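Local coordinates for protein Polyphosphate:AMP phosphotransferase (Pseudomonas aeruginosa PAO1, PDB 3CZP) that transfers phosphate from inorganic polyphosphate to AMP to make ADP, and less efficiently to GMP, using magnesium and working as a homodimer, at residues A[302-307]-A[365-370]. Sequence-based numbering, arbitrary orientation.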
loop_
_atom_site.group_PDB
_atom_site.type_symbol
_atom_site.label_atom_id
_atom_site.label_comp_id
_atom_site.label_asym_id
_atom_site.label_seq_id
_atom_site.Cartn_x
_atom_site.Cartn_y
_atom_site.Cartn_z
ATOM N N VAL A 302 19.760 -3.387 4.189
ATOM C CA VAL A 302 19.238 -2.075 4.650
ATOM C C VAL A 302 20.385 -1.224 5.118
ATOM O O VAL A 302 21.121 -1.619 6.039
ATOM C CB VAL A 302 18.173 -2.259 5.768
ATOM C CG1 VAL A 302 17.761 -0.907 6.378
ATOM C CG2 VAL A 302 16.953 -2.972 5.186
ATOM N N ALA A 303 20.537 -0.050 4.481
ATOM C CA ALA A 303 21.489 1.011 4.895
ATOM C C ALA A 303 20.750 2.211 5.404
ATOM O O ALA A 303 19.964 2.833 4.685
ATOM C CB ALA A 303 22.450 1.403 3.767
ATOM N N VAL A 304 20.968 2.526 6.667
ATOM C CA VAL A 304 20.372 3.672 7.304
ATOM C C VAL A 304 21.369 4.829 7.388
ATOM O O VAL A 304 22.513 4.629 7.820
ATOM C CB VAL A 304 19.964 3.327 8.748
ATOM C CG1 VAL A 304 19.783 4.621 9.538
ATOM C CG2 VAL A 304 18.697 2.379 8.785
ATOM N N PHE A 305 20.959 6.023 6.990
ATOM C CA PHE A 305 21.820 7.217 7.106
ATOM C C PHE A 305 21.232 8.313 7.964
ATOM O O PHE A 305 20.135 8.802 7.698
ATOM C CB PHE A 305 22.108 7.825 5.715
ATOM C CG PHE A 305 23.027 7.014 4.875
ATOM C CD1 PHE A 305 24.399 7.319 4.809
ATOM C CD2 PHE A 305 22.545 5.947 4.133
ATOM C CE1 PHE A 305 25.237 6.565 4.020
ATOM C CE2 PHE A 305 23.401 5.136 3.357
ATOM C CZ PHE A 305 24.721 5.451 3.273
ATOM N N GLU A 306 21.974 8.685 9.002
ATOM C CA GLU A 306 21.682 9.819 9.825
ATOM C C GLU A 306 22.959 10.669 9.932
ATOM O O GLU A 306 24.072 10.204 9.611
ATOM C CB GLU A 306 21.224 9.380 11.225
ATOM C CG GLU A 306 20.010 8.428 11.336
ATOM C CD GLU A 306 18.624 9.055 11.054
ATOM O OE1 GLU A 306 18.522 10.282 10.967
ATOM O OE2 GLU A 306 17.623 8.276 10.928
ATOM N N GLY A 307 22.787 11.927 10.339
ATOM C CA GLY A 307 23.938 12.765 10.719
ATOM C C GLY A 307 23.524 14.190 10.871
ATOM O O GLY A 307 22.390 14.553 10.579
ATOM N N ARG A 365 17.597 9.259 6.442
ATOM C CA ARG A 365 16.825 9.388 7.680
ATOM C C ARG A 365 15.913 8.185 7.818
ATOM O O ARG A 365 15.725 7.447 6.869
ATOM C CB ARG A 365 16.071 10.700 7.754
ATOM C CG ARG A 365 16.953 11.875 7.479
ATOM C CD ARG A 365 16.166 13.127 7.447
ATOM N NE ARG A 365 15.889 13.588 8.798
ATOM C CZ ARG A 365 15.589 14.844 9.119
ATOM N NH1 ARG A 365 15.541 15.784 8.175
ATOM N NH2 ARG A 365 15.351 15.174 10.399
ATOM N N SER A 366 15.447 7.914 9.018
ATOM C CA SER A 366 14.959 6.587 9.298
ATOM C C SER A 366 14.080 6.620 10.509
ATOM O O SER A 366 13.679 7.683 10.957
ATOM C CB SER A 366 16.169 5.635 9.542
ATOM O OG SER A 366 16.673 5.844 10.872
ATOM N N TRP A 367 13.831 5.432 11.075
ATOM C CA TRP A 367 13.073 5.300 12.319
ATOM C C TRP A 367 13.748 5.888 13.545
ATOM O O TRP A 367 13.123 6.029 14.570
ATOM C CB TRP A 367 12.778 3.826 12.599
ATOM C CG TRP A 367 13.917 2.873 12.355
ATOM C CD1 TRP A 367 14.822 2.402 13.285
ATOM C CD2 TRP A 367 14.256 2.227 11.108
ATOM N NE1 TRP A 367 15.700 1.527 12.688
ATOM C CE2 TRP A 367 15.390 1.406 11.358
ATOM C CE3 TRP A 367 13.760 2.322 9.804
ATOM C CZ2 TRP A 367 15.992 0.665 10.393
ATOM C CZ3 TRP A 367 14.357 1.560 8.812
ATOM C CH2 TRP A 367 15.466 0.731 9.107
ATOM N N TYR A 368 15.036 6.172 13.445
ATOM C CA TYR A 368 15.782 6.895 14.478
ATOM C C TYR A 368 15.345 8.337 14.715
ATOM O O TYR A 368 15.671 8.928 15.773
ATOM C CB TYR A 368 17.292 6.759 14.247
ATOM C CG TYR A 368 17.750 5.352 14.540
ATOM C CD1 TYR A 368 17.931 4.933 15.839
ATOM C CD2 TYR A 368 17.920 4.410 13.517
ATOM C CE1 TYR A 368 18.323 3.627 16.142
ATOM C CE2 TYR A 368 18.319 3.087 13.819
ATOM C CZ TYR A 368 18.527 2.714 15.144
ATOM O OH TYR A 368 18.903 1.431 15.498
ATOM N N GLY A 369 14.573 8.882 13.780
ATOM C CA GLY A 369 13.990 10.215 13.941
ATOM C C GLY A 369 13.275 10.401 15.272
ATOM O O GLY A 369 13.373 11.449 15.880
ATOM N N ARG A 370 12.565 9.365 15.720
ATOM C CA ARG A 370 11.858 9.387 16.993
ATOM C C ARG A 370 12.757 9.749 18.182
ATOM O O ARG A 370 12.347 10.548 19.066
ATOM C CB ARG A 370 11.119 8.063 17.280
ATOM C CG ARG A 370 10.460 8.106 18.652
ATOM C CD ARG A 370 9.177 7.348 18.752
ATOM N NE ARG A 370 8.080 8.077 18.103
ATOM C CZ ARG A 370 6.833 7.631 18.097
ATOM N NH1 ARG A 370 6.525 6.470 18.684
ATOM N NH2 ARG A 370 5.906 8.321 17.466
HETATM O O HOH W 1 16.191 11.514 11.464
#
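E306 reaches S366 by setting CG beside its own backbone N (chi1 -56°) and bending at chi2 (-74°), which brings the carboxylate to the loop. S366 holds OG between its backbone N and carbonyl carbon (chi1 78°). OG donates to E306 OE2 at 2.6 Å, on the lone pair that faces away from OE1. The same OG accepts from the backbone N of Y368, a nearly straight bond that makes an ST turn. The serine hydroxyl thus ties the strand carboxylate to the start of the turn. E306 OE1 takes a hydrogen bond from a water, 2.7 Å away, which is only weakly linked to R365 NE. The R365 and E306 charges are near but not paired, and their planar groups stand almost perpendicular. R365 N donates to F305 O at 2.9 Å and carries the pairing of the strands one step into the loop.

Further back along the strand the contact is apolar. V304 CG2 lies 3.6 Å from W367 CZ2, and V304 CG1 packs against S366 OG and CB. V302 CG1 reaches the edge of the W367 ring at CH2.

The segment 302-307 belongs to the central strand 300-307 of the parallel sheet in the second PPK2 domain, whose 2-3-1-4-5 strand order fits the P-loop NTPase clan of its family. The segment 365-370 leaves the adjacent strand 360-364 and leads into helix 370-377. E396 of helix 382-402 binds W367 NE1 and Y368 OH. On the other side of strand 300-307 runs strand 404-412, whose K408 also bonds Y368 OH.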